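PDB 3MEL: thiamin pyrophosphokinase family protein from Enterococcus faecalis, which probably catalyses the transfer of a pyrophosphate group from ATP to thiamine, and binds thiamine diphosphate and magnesium. Local coordinates for residues Leu34-Leu37 with Pro42-Leu45; Thr78-Ala83 with Leu110-Leu115; Gln85-Arg90 with Ala94-Ile99; Gln138-Ala141 with Ile146-Lys149; Leu156-Leu161 with Arg170-Leu175. All blocks are in the same frame, centred on the assembly; numbering follows the deposited sequence.

Interaction 1: residues Leu34-Leu37 with Pro42-Leu45; sequences LHLL and PLQL
Within a beta-alpha-beta crossover whose parallel strands 26-29 and 45-48 are sheet neighbours, L36 and L37 at the end of helix 32-37 meet P42 and L43 in the turn that brings the chain back to the sheet. CB of L43 points toward the helix, and its two methyls part between two leucines: CD1 goes to L36 CD1 at 4.0 Å, while CD2 lies 4.0 Å from L37 CD1. Closer to the backbone, L43 CB rests on L37 CD2 at 3.7 Å. With CG anti to the backbone N (chi1 173°), the fork of L43 is carried to both. L36 covers the carbonyl of P42 as well, with both methyls near its oxygen and CD1 the nearer, 3.3 Å from P42 O. Beyond this turn, L36 touches F26 of strand 26-29, and L37 touches F60 and T64 of helix 57-64. The pairing across the turn is thus methyl against methyl, with one carbonyl oxygen under a leucine, and it rests on burial of apolar surface, not on directional bonds.

Interaction 2: residues Thr78-Ala83 with Leu110-Leu115; sequences TDTQLA and LANLWL. With TPP (thiamine diphosphate), chain E.
The flat amide of N112 presents OD1 to the methyl of T80, with N112 OD1 3.6 Å from T80 CG2 and the two side chains crossing at about a right angle. Over one face of the W114 indole, offset toward the rim, sits the carbonyl oxygen of L110; W114 also packs on T185 of the second subunit. The amide of Q81 is gripped twice at its oxygen: T78 N donates to Q81 OE1 at 2.9 Å, in the carbonyl plane and on a lone pair, whereas T78 OG1 approaches from above that plane. The return bond, Q81 N to T78 OG1 at 3.1 Å, completes a capping box that starts helix 79-90, and this helix start holds thiamine diphosphate. D79 N donates to O3A of the ligand at 3.1 Å; T80 N and T80 OG1 both donate to O1B, OG1 at 2.8 Å. In T80, OG1 lies beside the backbone N (chi1 -67°), which turns the hydroxyl to the phosphate and leaves CG2 for N112. The next residue, Q81, turns its aliphatic part to the other helix: CG lies 3.9 Å from L115 CD2, while Q81 NE2 bonds to E118.

Interaction 3: residues Gln85-Arg90 with Ala94-Ile99; sequences QEALQR and AEMTII
L88 and M96, a selenomethionine here, make the close part of this contact between helix 79-90 and strand 95-99. The terminal methyl of M96 lies against one branch of L88: CE is 3.3 Å from L88 CD2 and 3.6 Å from L88 CG. The M96 chain bends at its second torsion (chi2 -83°), which lays its far end along the helix, with SE 4.2 Å from A87 CB and CE 3.8 Å from the carbonyl oxygen A87 O. Two successive helix residues thereby receive a single strand side chain, L88 at its methyl and A87 at its selenium. L88 goes on to F121 and V124, and M96 to V4, so the patch extends to strand 3-7 and to helix 119-122 and the loop after it. The loose side begins at A94, where L88 CD2 is still 4.3 Å from A94 O. Q89 is exposed and its CB points away from the strand. R90 and E86, partly exposed, pair along a flank of the helix where both touch I69: R90 NH1 forms a salt bridge with E86 OE1 at 3.2 Å, on the anti lone pair of that oxygen, and also bonds to E86 O from above the carbonyl plane. A helix packed by apolar side chains on a strand of a parallel sheet is the layout of an alpha/beta domain, here consistent with the catalytic domain of the thiamin pyrophosphokinase family.

Interaction 4: residues Gln138-Ala141 with Ile146-Lys149; sequences QYYA and IVPK
Y140 meets V147 and I146 in a loose contact of a tyrosine hydroxyl with a valine methyl and a backbone carbonyl, made between two sheets: strand 135-140 belongs to the large mixed sheet, strand 144-148 to the edge of the three-stranded antiparallel sheet, and the chain passes from one to the other through a short turn. The tyrosine spans the gap. Its CB points toward strand 144-148, CG stands anti to the carbonyl carbon (chi1 -69°), and the ring carries the hydroxyl end to the second sheet. There Y140 OH comes to 4.3 Å from V147 CG2, and at the same distance of 4.3 Å lies the backbone oxygen I146 O, too far for a hydrogen bond. V147 offers the methyl that stands beside its own backbone N, CG2, since CG1 is anti to that N (chi1 177°). Around the pair the interior fills in from both sheets: the Y140 ring meets F199 edge-to-face and makes a cation-pi contact with R126, while V147 touches V208 and Q210 of strand 206-211. Only about 85 Å² is buried between the two segments, so the contact itself probably contributes little adhesion. At these distances only weak van der Waals contact is likely, of the phenol end with a methyl and a carbonyl oxygen, and the aromatic and cation-pi partners of Y140 are more likely than V147 to fix the direction of the ring.

Interaction 5: residues Leu156-Leu161 with Arg170-Leu175; sequences LAYCCL and RRSKYL
L156 and Y158 of strand 155-160 face S172 across the interior between two beta sheets, where the loop that follows strand 167-170 of the small antiparallel sheet turns over strand 155-160 of the large mixed one. L156 can be followed outward. Its CB points toward the loop, but L156 CB is still 6.2 Å from S172 OG. CG, set anti to the backbone N (chi1 175°), remains 5.5 Å from S172 OG, so only the methyls come near, and they part: CD2 ends 4.3 Å from S172 OG, whereas CD1 turns to strand 144-148 and lies 4.2 Å from V147 CG1. The same CD2 is 3.8 Å from Y158 OH, because residues two apart on a strand point to the same side and their ends lie next to each other. Y158 thus brings its hydroxyl beside the leucine, but Y158 OH stays 4.5 Å from S172 OG, beyond bonding distance. A197 of strand 196-200 touches all three residues, L156, Y158 and S172, and F199 of that strand meets the Y158 ring edge-to-face. Farther along, Y174 of the loop is hydrogen-bonded to E74 of the second subunit. The buried serine hydroxyl, with the leucine methyl near it, is satisfied within its own loop: S172 OG donates to R170 O at 3.0 Å, arriving from well above the carbonyl plane, 61° out of it.

From the N terminus, interaction 1 closes first, over the short turn between helix 32-37 and strand 45-48. Interaction 2 spans a longer loop, from helix 79-90 to helix 106-113, and encloses interaction 3, which joins the end of helix 79-90 to the next strand. L45 packs on A87, bringing interaction 1 to interaction 3, and T80 CG2 meets I98 CD1 between interactions 2 and 3. Interactions 4 and 5 follow in series, tie the large sheet to the three-stranded one, and meet where V147 packs on L156 and Y158. Between the two halves, Y139 OH probably bonds to L113 O, and L161 packs there too, so interaction 2 adjoins both later contacts.

Interaction 1: residues Leu34-Leu37 with Pro42-Leu45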
# COMPACT_ATOMS: atom_id res chain seq x y z
N LEU A 34 -8.28 -8.06 21.51
CA LEU A 34 -9.58 -7.62 22.02
C LEU A 34 -10.67 -7.70 20.96
O LEU A 34 -11.81 -8.07 21.25
CB LEU A 34 -9.48 -6.19 22.55
CG LEU A 34 -8.39 -6.00 23.61
CD1 LEU A 34 -7.93 -4.53 23.70
CD2 LEU A 34 -8.83 -6.56 24.97
N HIS A 35 -10.32 -7.35 19.72
CA HIS A 35 -11.27 -7.38 18.61
C HIS A 35 -11.86 -8.78 18.37
O HIS A 35 -13.05 -8.91 18.06
CB HIS A 35 -10.62 -6.81 17.35
CG HIS A 35 -10.27 -5.36 17.48
ND1 HIS A 35 -9.45 -4.71 16.59
CD2 HIS A 35 -10.64 -4.44 18.40
CE1 HIS A 35 -9.32 -3.44 16.95
NE2 HIS A 35 -10.03 -3.25 18.05
N LEU A 36 -11.03 -9.80 18.53
CA LEU A 36 -11.48 -11.18 18.47
C LEU A 36 -12.50 -11.50 19.57
O LEU A 36 -13.54 -12.11 19.30
CB LEU A 36 -10.28 -12.11 18.60
CG LEU A 36 -9.63 -12.65 17.34
CD1 LEU A 36 -8.45 -13.51 17.70
CD2 LEU A 36 -10.62 -13.44 16.50
N LEU A 37 -12.20 -11.11 20.81
CA LEU A 37 -13.05 -11.47 21.94
C LEU A 37 -14.34 -10.68 21.94
O LEU A 37 -15.38 -11.19 22.32
CB LEU A 37 -12.33 -11.28 23.28
CG LEU A 37 -10.97 -11.97 23.48
CD1 LEU A 37 -10.28 -11.55 24.80
CD2 LEU A 37 -11.15 -13.47 23.40
N PRO A 42 -12.75 -17.13 19.11
CA PRO A 42 -11.68 -17.65 19.98
C PRO A 42 -10.39 -16.80 19.95
O PRO A 42 -10.17 -15.98 19.06
CB PRO A 42 -11.41 -19.06 19.42
CG PRO A 42 -12.57 -19.37 18.55
CD PRO A 42 -13.05 -18.05 18.02
N LEU A 43 -9.55 -17.01 20.96
CA LEU A 43 -8.24 -16.39 21.03
C LEU A 43 -7.36 -17.47 21.57
O LEU A 43 -7.48 -17.82 22.72
CB LEU A 43 -8.24 -15.20 21.99
CG LEU A 43 -6.89 -14.55 22.30
CD1 LEU A 43 -6.24 -14.00 21.04
CD2 LEU A 43 -7.05 -13.45 23.35
N GLN A 44 -6.51 -18.02 20.74
CA GLN A 44 -5.69 -19.14 21.18
C GLN A 44 -4.21 -18.77 21.27
O GLN A 44 -3.44 -19.48 21.93
CB GLN A 44 -5.91 -20.34 20.26
CG GLN A 44 -7.33 -20.85 20.29
CD GLN A 44 -7.64 -21.70 19.10
OE1 GLN A 44 -7.56 -22.91 19.14
NE2 GLN A 44 -7.98 -21.05 18.01
N LEU A 45 -3.84 -17.68 20.60
CA LEU A 45 -2.46 -17.17 20.63
C LEU A 45 -2.48 -15.65 20.65
O LEU A 45 -3.03 -15.03 19.74
CB LEU A 45 -1.67 -17.70 19.43
CG LEU A 45 -0.19 -17.32 19.28
CD1 LEU A 45 0.64 -17.84 20.44
CD2 LEU A 45 0.36 -17.84 17.95

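Interaction 2: residues Thr78-Ala83 with Leu110-Leu115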
# COMPACT_ATOMS: atom_id res chain seq x y z
N THR A 78 8.06 -6.12 13.82
CA THR A 78 6.71 -5.66 14.14
C THR A 78 5.92 -6.79 14.83
O THR A 78 6.19 -7.97 14.59
CB THR A 78 5.96 -5.26 12.88
OG1 THR A 78 5.90 -6.38 11.98
CG2 THR A 78 6.65 -4.10 12.18
N ASP A 79 4.94 -6.43 15.66
CA ASP A 79 4.10 -7.44 16.30
C ASP A 79 3.60 -8.48 15.31
O ASP A 79 3.59 -9.67 15.60
CB ASP A 79 2.91 -6.79 17.02
CG ASP A 79 3.28 -6.27 18.40
OD1 ASP A 79 4.38 -6.61 18.89
OD2 ASP A 79 2.47 -5.53 19.00
N THR A 80 3.21 -8.02 14.12
CA THR A 80 2.73 -8.89 13.06
C THR A 80 3.82 -9.79 12.48
O THR A 80 3.57 -10.94 12.17
CB THR A 80 2.03 -8.08 11.94
OG1 THR A 80 0.83 -7.49 12.45
CG2 THR A 80 1.67 -8.96 10.77
N GLN A 81 5.04 -9.30 12.33
CA GLN A 81 6.11 -10.20 11.89
C GLN A 81 6.30 -11.33 12.90
O GLN A 81 6.43 -12.50 12.54
CB GLN A 81 7.42 -9.47 11.67
CG GLN A 81 7.51 -8.74 10.35
CD GLN A 81 8.69 -7.78 10.28
OE1 GLN A 81 8.92 -6.99 11.21
NE2 GLN A 81 9.44 -7.85 9.19
N LEU A 82 6.29 -10.95 14.17
CA LEU A 82 6.49 -11.91 15.25
C LEU A 82 5.40 -12.98 15.30
O LEU A 82 5.69 -14.18 15.29
CB LEU A 82 6.57 -11.18 16.59
CG LEU A 82 6.87 -12.13 17.74
CD1 LEU A 82 8.12 -12.95 17.44
CD2 LEU A 82 7.00 -11.37 19.04
N ALA A 83 4.15 -12.51 15.35
CA ALA A 83 2.98 -13.39 15.38
C ALA A 83 2.97 -14.36 14.21
O ALA A 83 2.69 -15.52 14.39
CB ALA A 83 1.71 -12.60 15.43
N LEU A 110 3.41 -1.54 3.62
CA LEU A 110 4.53 -2.15 2.89
C LEU A 110 5.37 -3.15 3.73
O LEU A 110 5.98 -4.09 3.20
CB LEU A 110 5.43 -1.06 2.33
CG LEU A 110 4.75 -0.05 1.40
CD1 LEU A 110 5.69 1.11 1.12
CD2 LEU A 110 4.33 -0.73 0.11
N ALA A 111 5.41 -2.92 5.03
CA ALA A 111 6.02 -3.87 5.94
C ALA A 111 5.34 -5.21 5.74
O ALA A 111 6.01 -6.24 5.61
CB ALA A 111 5.86 -3.39 7.37
N ASN A 112 4.01 -5.19 5.70
CA ASN A 112 3.20 -6.38 5.54
C ASN A 112 3.30 -6.97 4.13
O ASN A 112 3.57 -8.14 3.95
CB ASN A 112 1.73 -6.06 5.87
CG ASN A 112 1.47 -5.91 7.38
OD1 ASN A 112 2.21 -6.41 8.22
ND2 ASN A 112 0.38 -5.23 7.72
N LEU A 113 3.08 -6.14 3.13
CA LEU A 113 3.11 -6.53 1.72
C LEU A 113 4.41 -7.17 1.22
O LEU A 113 4.44 -7.75 0.15
CB LEU A 113 2.84 -5.27 0.90
CG LEU A 113 2.66 -5.41 -0.60
CD1 LEU A 113 1.47 -6.30 -0.87
CD2 LEU A 113 2.46 -4.04 -1.21
N TRP A 114 5.51 -7.03 1.96
CA TRP A 114 6.78 -7.59 1.53
C TRP A 114 7.18 -8.76 2.43
O TRP A 114 8.32 -9.20 2.41
CB TRP A 114 7.88 -6.51 1.56
CG TRP A 114 7.76 -5.36 0.53
CD1 TRP A 114 7.20 -5.41 -0.73
CD2 TRP A 114 8.23 -4.02 0.70
NE1 TRP A 114 7.28 -4.17 -1.33
CE2 TRP A 114 7.90 -3.30 -0.47
CE3 TRP A 114 8.88 -3.34 1.74
CZ2 TRP A 114 8.22 -1.95 -0.63
CZ3 TRP A 114 9.18 -2.01 1.59
CH2 TRP A 114 8.85 -1.33 0.41
N LEU A 115 6.23 -9.24 3.22
CA LEU A 115 6.47 -10.38 4.11
C LEU A 115 7.15 -11.59 3.44
O LEU A 115 8.24 -11.98 3.86
CB LEU A 115 5.19 -10.78 4.85
CG LEU A 115 4.95 -9.92 6.09
CD1 LEU A 115 3.51 -9.95 6.55
CD2 LEU A 115 5.85 -10.35 7.21
N1' TPP E . 14.45 1.34 11.48
C2' TPP E . 15.69 0.70 11.96
CM2 TPP E . 16.70 0.45 10.83
N3' TPP E . 15.42 -0.44 12.86
C4' TPP E . 14.43 -0.22 13.94
N4' TPP E . 14.24 -1.47 14.70
C5' TPP E . 13.09 0.29 13.29
C6' TPP E . 13.44 1.57 12.51
C7' TPP E . 12.00 0.54 14.37
N3 TPP E . 11.45 -0.75 14.92
C2 TPP E . 11.41 -1.89 13.99
S1 TPP E . 9.67 -2.38 13.84
C5 TPP E . 9.03 -1.33 15.19
C4 TPP E . 10.26 -0.68 15.85
CM4 TPP E . 9.95 0.74 16.33
C6 TPP E . 7.99 -1.94 16.13
C7 TPP E . 6.55 -1.58 15.72
O7 TPP E . 5.73 -2.71 15.97
PA TPP E . 4.14 -2.71 16.06
O1A TPP E . 3.87 -1.40 15.22
O2A TPP E . 3.47 -2.98 17.34
O3A TPP E . 3.35 -3.84 15.25
PB TPP E . 2.01 -3.90 14.43
O1B TPP E . 2.09 -5.21 13.56
O2B TPP E . 0.95 -4.44 15.48
O3B TPP E . 1.46 -2.65 13.89

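Interaction 3: residues Gln85-Arg90 with Ala94-Ile99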
# COMPACT_ATOMS: atom_id res chain seq x y z
N GLN A 85 5.55 -15.62 12.44
CA GLN A 85 6.56 -16.64 12.65
C GLN A 85 6.16 -17.65 13.75
O GLN A 85 6.34 -18.86 13.59
CB GLN A 85 7.92 -16.00 12.97
CG GLN A 85 9.12 -16.96 12.80
CD GLN A 85 10.44 -16.23 12.72
OE1 GLN A 85 10.48 -14.99 12.78
NE2 GLN A 85 11.54 -16.98 12.59
N GLU A 86 5.63 -17.15 14.86
CA GLU A 86 5.20 -18.02 15.94
C GLU A 86 4.14 -18.98 15.45
O GLU A 86 4.19 -20.19 15.73
CB GLU A 86 4.63 -17.20 17.11
CG GLU A 86 5.63 -16.36 17.90
CD GLU A 86 6.79 -17.17 18.47
OE1 GLU A 86 6.62 -18.38 18.72
OE2 GLU A 86 7.88 -16.59 18.67
N ALA A 87 3.16 -18.44 14.73
CA ALA A 87 2.01 -19.22 14.26
C ALA A 87 2.44 -20.23 13.20
O ALA A 87 1.96 -21.36 13.21
CB ALA A 87 0.94 -18.30 13.73
N LEU A 88 3.35 -19.86 12.31
CA LEU A 88 3.88 -20.84 11.39
C LEU A 88 4.74 -21.86 12.13
O LEU A 88 4.92 -22.99 11.66
CB LEU A 88 4.70 -20.20 10.28
CG LEU A 88 3.99 -19.73 9.01
CD1 LEU A 88 4.95 -18.84 8.27
CD2 LEU A 88 3.56 -20.87 8.13
N GLN A 89 5.27 -21.49 13.29
CA GLN A 89 6.07 -22.45 14.04
C GLN A 89 5.17 -23.59 14.49
O GLN A 89 5.62 -24.73 14.57
CB GLN A 89 6.73 -21.83 15.27
CG GLN A 89 7.51 -22.86 16.06
CD GLN A 89 7.95 -22.39 17.43
OE1 GLN A 89 8.89 -21.60 17.55
NE2 GLN A 89 7.29 -22.89 18.48
N ARG A 90 3.91 -23.26 14.77
CA ARG A 90 2.95 -24.17 15.36
C ARG A 90 2.13 -24.85 14.30
O ARG A 90 1.54 -25.90 14.56
CB ARG A 90 2.00 -23.41 16.29
CG ARG A 90 2.46 -23.31 17.73
CD ARG A 90 1.86 -22.10 18.44
NE ARG A 90 2.59 -21.78 19.67
CZ ARG A 90 3.73 -21.09 19.72
NH1 ARG A 90 4.28 -20.61 18.61
NH2 ARG A 90 4.31 -20.87 20.88
N ALA A 94 -0.01 -24.48 7.29
CA ALA A 94 -1.32 -23.85 7.27
C ALA A 94 -1.30 -22.55 6.50
O ALA A 94 -0.28 -21.84 6.46
CB ALA A 94 -1.82 -23.61 8.69
N GLU A 95 -2.45 -22.23 5.91
CA GLU A 95 -2.63 -21.03 5.14
C GLU A 95 -2.96 -19.83 6.01
O GLU A 95 -4.09 -19.68 6.47
CB GLU A 95 -3.76 -21.25 4.15
CG GLU A 95 -4.03 -20.07 3.27
CD GLU A 95 -5.46 -20.03 2.84
OE1 GLU A 95 -6.33 -19.87 3.72
OE2 GLU A 95 -5.70 -20.16 1.63
N MSE A 96 -1.97 -18.96 6.20
CA MSE A 96 -2.09 -17.80 7.09
C MSE A 96 -2.86 -16.63 6.51
O MSE A 96 -2.45 -16.00 5.54
CB MSE A 96 -0.69 -17.35 7.46
CG MSE A 96 0.17 -18.51 7.86
SE MSE A 96 -0.13 -18.99 9.74
CE MSE A 96 0.65 -20.77 9.69
N THR A 97 -3.98 -16.31 7.14
CA THR A 97 -4.81 -15.21 6.71
C THR A 97 -4.65 -14.08 7.70
O THR A 97 -4.95 -14.23 8.88
CB THR A 97 -6.29 -15.63 6.64
OG1 THR A 97 -6.43 -16.72 5.71
CG2 THR A 97 -7.16 -14.47 6.20
N ILE A 98 -4.18 -12.94 7.22
CA ILE A 98 -3.97 -11.81 8.11
C ILE A 98 -5.00 -10.74 7.86
O ILE A 98 -5.00 -10.10 6.82
CB ILE A 98 -2.57 -11.22 7.94
CG1 ILE A 98 -1.51 -12.29 8.18
CG2 ILE A 98 -2.37 -10.06 8.91
CD1 ILE A 98 -0.09 -11.73 8.19
N ILE A 99 -5.88 -10.53 8.82
CA ILE A 99 -6.82 -9.43 8.72
C ILE A 99 -6.55 -8.36 9.78
O ILE A 99 -5.84 -8.61 10.76
CB ILE A 99 -8.28 -9.91 8.81
CG1 ILE A 99 -8.61 -10.34 10.24
CG2 ILE A 99 -8.52 -11.03 7.80
CD1 ILE A 99 -10.08 -10.50 10.51

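Interaction 4: residues Gln138-Ala141 with Ile146-Lys149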
# COMPACT_ATOMS: atom_id res chain seq x y z
N GLN A 138 -2.70 -12.46 -2.53
CA GLN A 138 -2.02 -13.75 -2.57
C GLN A 138 -0.66 -13.58 -3.20
O GLN A 138 -0.50 -12.74 -4.08
CB GLN A 138 -2.83 -14.75 -3.40
CG GLN A 138 -3.73 -15.66 -2.59
CD GLN A 138 -4.13 -16.91 -3.37
OE1 GLN A 138 -4.93 -16.85 -4.31
NE2 GLN A 138 -3.57 -18.05 -2.99
N TYR A 139 0.32 -14.38 -2.79
CA TYR A 139 1.67 -14.24 -3.34
C TYR A 139 2.08 -15.41 -4.23
O TYR A 139 1.72 -16.55 -3.97
CB TYR A 139 2.72 -14.02 -2.25
CG TYR A 139 2.49 -12.76 -1.47
CD1 TYR A 139 2.95 -11.53 -1.94
CD2 TYR A 139 1.78 -12.78 -0.29
CE1 TYR A 139 2.72 -10.37 -1.23
CE2 TYR A 139 1.55 -11.63 0.42
CZ TYR A 139 2.02 -10.44 -0.05
OH TYR A 139 1.76 -9.32 0.67
N TYR A 140 2.84 -15.10 -5.28
CA TYR A 140 3.31 -16.12 -6.20
C TYR A 140 4.78 -15.97 -6.57
O TYR A 140 5.24 -14.88 -6.88
CB TYR A 140 2.48 -16.11 -7.47
CG TYR A 140 1.06 -16.58 -7.28
CD1 TYR A 140 0.75 -17.92 -7.35
CD2 TYR A 140 0.04 -15.68 -7.02
CE1 TYR A 140 -0.53 -18.35 -7.17
CE2 TYR A 140 -1.25 -16.10 -6.84
CZ TYR A 140 -1.54 -17.44 -6.91
OH TYR A 140 -2.84 -17.86 -6.75
N ALA A 141 5.51 -17.08 -6.53
CA ALA A 141 6.82 -17.14 -7.15
C ALA A 141 6.63 -17.68 -8.56
O ALA A 141 5.54 -18.14 -8.89
CB ALA A 141 7.72 -18.04 -6.36
N ILE A 146 -3.60 -21.11 -11.79
CA ILE A 146 -5.01 -20.76 -11.96
C ILE A 146 -5.42 -19.89 -10.77
O ILE A 146 -5.03 -20.16 -9.63
CB ILE A 146 -5.92 -22.00 -12.10
CG1 ILE A 146 -5.67 -22.97 -10.94
CG2 ILE A 146 -5.68 -22.67 -13.45
CD1 ILE A 146 -6.45 -24.30 -11.00
N VAL A 147 -6.18 -18.85 -11.03
CA VAL A 147 -6.56 -17.91 -10.00
C VAL A 147 -8.08 -17.91 -9.87
O VAL A 147 -8.76 -17.21 -10.63
CB VAL A 147 -6.06 -16.50 -10.33
CG1 VAL A 147 -6.51 -15.51 -9.27
CG2 VAL A 147 -4.54 -16.50 -10.47
N PRO A 148 -8.61 -18.68 -8.92
CA PRO A 148 -10.07 -18.79 -8.81
C PRO A 148 -10.67 -17.47 -8.32
O PRO A 148 -10.19 -16.92 -7.33
CB PRO A 148 -10.27 -19.90 -7.77
CG PRO A 148 -8.93 -20.57 -7.63
CD PRO A 148 -7.92 -19.50 -7.91
N LYS A 149 -11.71 -16.98 -8.99
CA LYS A 149 -12.32 -15.74 -8.57
C LYS A 149 -13.01 -15.85 -7.21
O LYS A 149 -13.71 -16.82 -6.91
CB LYS A 149 -13.33 -15.27 -9.59
CG LYS A 149 -14.04 -14.01 -9.18
CD LYS A 149 -15.17 -13.71 -10.13
CE LYS A 149 -16.11 -12.71 -9.55
NZ LYS A 149 -15.60 -11.36 -9.84

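Interaction 5: residues Leu156-Leu161 with Arg170-Leu175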
# COMPACT_ATOMS: atom_id res chain seq x y z
N LEU A 156 -9.30 -7.71 -10.67
CA LEU A 156 -8.14 -8.58 -10.58
C LEU A 156 -6.88 -7.76 -10.88
O LEU A 156 -6.90 -6.85 -11.71
CB LEU A 156 -8.29 -9.74 -11.58
CG LEU A 156 -7.14 -10.75 -11.76
CD1 LEU A 156 -6.77 -11.48 -10.46
CD2 LEU A 156 -7.47 -11.73 -12.88
N ALA A 157 -5.79 -8.06 -10.21
CA ALA A 157 -4.59 -7.26 -10.41
C ALA A 157 -3.35 -8.12 -10.31
O ALA A 157 -3.25 -9.02 -9.47
CB ALA A 157 -4.54 -6.16 -9.40
N TYR A 158 -2.41 -7.86 -11.21
CA TYR A 158 -1.10 -8.45 -11.09
C TYR A 158 -0.11 -7.36 -10.73
O TYR A 158 0.27 -6.52 -11.55
CB TYR A 158 -0.71 -9.18 -12.37
CG TYR A 158 -1.62 -10.36 -12.65
CD1 TYR A 158 -1.31 -11.63 -12.19
CD2 TYR A 158 -2.80 -10.18 -13.35
CE1 TYR A 158 -2.16 -12.70 -12.43
CE2 TYR A 158 -3.64 -11.23 -13.61
CZ TYR A 158 -3.32 -12.49 -13.15
OH TYR A 158 -4.17 -13.52 -13.41
N CYS A 159 0.26 -7.36 -9.46
CA CYS A 159 1.17 -6.38 -8.90
C CYS A 159 2.55 -7.02 -8.83
O CYS A 159 2.77 -7.93 -8.05
CB CYS A 159 0.67 -5.98 -7.53
SG CYS A 159 -0.98 -5.27 -7.59
N CYS A 160 3.45 -6.59 -9.70
CA CYS A 160 4.79 -7.14 -9.73
C CYS A 160 5.65 -6.42 -8.70
O CYS A 160 5.95 -5.24 -8.87
CB CYS A 160 5.40 -6.97 -11.12
SG CYS A 160 4.41 -7.74 -12.40
N LEU A 161 6.03 -7.12 -7.65
CA LEU A 161 6.75 -6.48 -6.57
C LEU A 161 8.21 -6.24 -6.96
O LEU A 161 8.91 -5.37 -6.39
CB LEU A 161 6.65 -7.33 -5.30
CG LEU A 161 5.20 -7.56 -4.87
CD1 LEU A 161 5.16 -8.49 -3.67
CD2 LEU A 161 4.51 -6.22 -4.58
N ARG A 170 -3.72 -15.05 -19.11
CA ARG A 170 -4.93 -15.32 -19.90
C ARG A 170 -6.23 -15.33 -19.11
O ARG A 170 -6.25 -15.09 -17.90
CB ARG A 170 -4.80 -16.65 -20.65
CG ARG A 170 -3.75 -16.68 -21.76
CD ARG A 170 -4.17 -15.87 -22.99
NE ARG A 170 -3.08 -15.80 -23.97
CZ ARG A 170 -2.28 -14.75 -24.12
NH1 ARG A 170 -2.46 -13.66 -23.38
NH2 ARG A 170 -1.31 -14.78 -25.03
N ARG A 171 -7.31 -15.64 -19.82
CA ARG A 171 -8.66 -15.71 -19.25
C ARG A 171 -9.06 -14.47 -18.45
O ARG A 171 -9.99 -14.52 -17.64
CB ARG A 171 -8.82 -16.97 -18.40
CG ARG A 171 -8.41 -18.27 -19.09
CD ARG A 171 -9.22 -19.42 -18.52
NE ARG A 171 -8.45 -20.42 -17.79
CZ ARG A 171 -8.97 -21.27 -16.89
NH1 ARG A 171 -10.27 -21.21 -16.59
NH2 ARG A 171 -8.20 -22.15 -16.28
N SER A 172 -8.36 -13.36 -18.68
CA SER A 172 -8.70 -12.08 -18.06
C SER A 172 -9.43 -11.21 -19.09
O SER A 172 -9.57 -11.60 -20.24
CB SER A 172 -7.43 -11.35 -17.61
OG SER A 172 -6.51 -12.25 -17.00
N LYS A 173 -9.88 -10.04 -18.66
CA LYS A 173 -10.48 -9.06 -19.57
C LYS A 173 -9.41 -8.13 -20.12
O LYS A 173 -9.71 -7.08 -20.64
CB LYS A 173 -11.58 -8.26 -18.86
CG LYS A 173 -12.34 -7.23 -19.69
CD LYS A 173 -12.03 -5.82 -19.20
CE LYS A 173 -13.06 -4.82 -19.68
NZ LYS A 173 -14.45 -5.31 -19.42
N TYR A 174 -8.16 -8.54 -19.96
CA TYR A 174 -6.99 -7.77 -20.40
C TYR A 174 -5.81 -8.71 -20.30
O TYR A 174 -5.66 -9.43 -19.31
CB TYR A 174 -6.72 -6.57 -19.50
CG TYR A 174 -7.68 -5.43 -19.67
CD1 TYR A 174 -7.72 -4.69 -20.84
CD2 TYR A 174 -8.54 -5.07 -18.64
CE1 TYR A 174 -8.60 -3.64 -20.99
CE2 TYR A 174 -9.42 -4.01 -18.78
CZ TYR A 174 -9.45 -3.30 -19.96
OH TYR A 174 -10.33 -2.25 -20.10
N LEU A 175 -4.97 -8.71 -21.32
CA LEU A 175 -3.95 -9.73 -21.41
C LEU A 175 -2.56 -9.12 -21.48
O LEU A 175 -2.37 -7.97 -21.88
CB LEU A 175 -4.20 -10.62 -22.63
CG LEU A 175 -5.62 -11.15 -22.91
CD1 LEU A 175 -5.60 -12.04 -24.15
CD2 LEU A 175 -6.20 -11.90 -21.72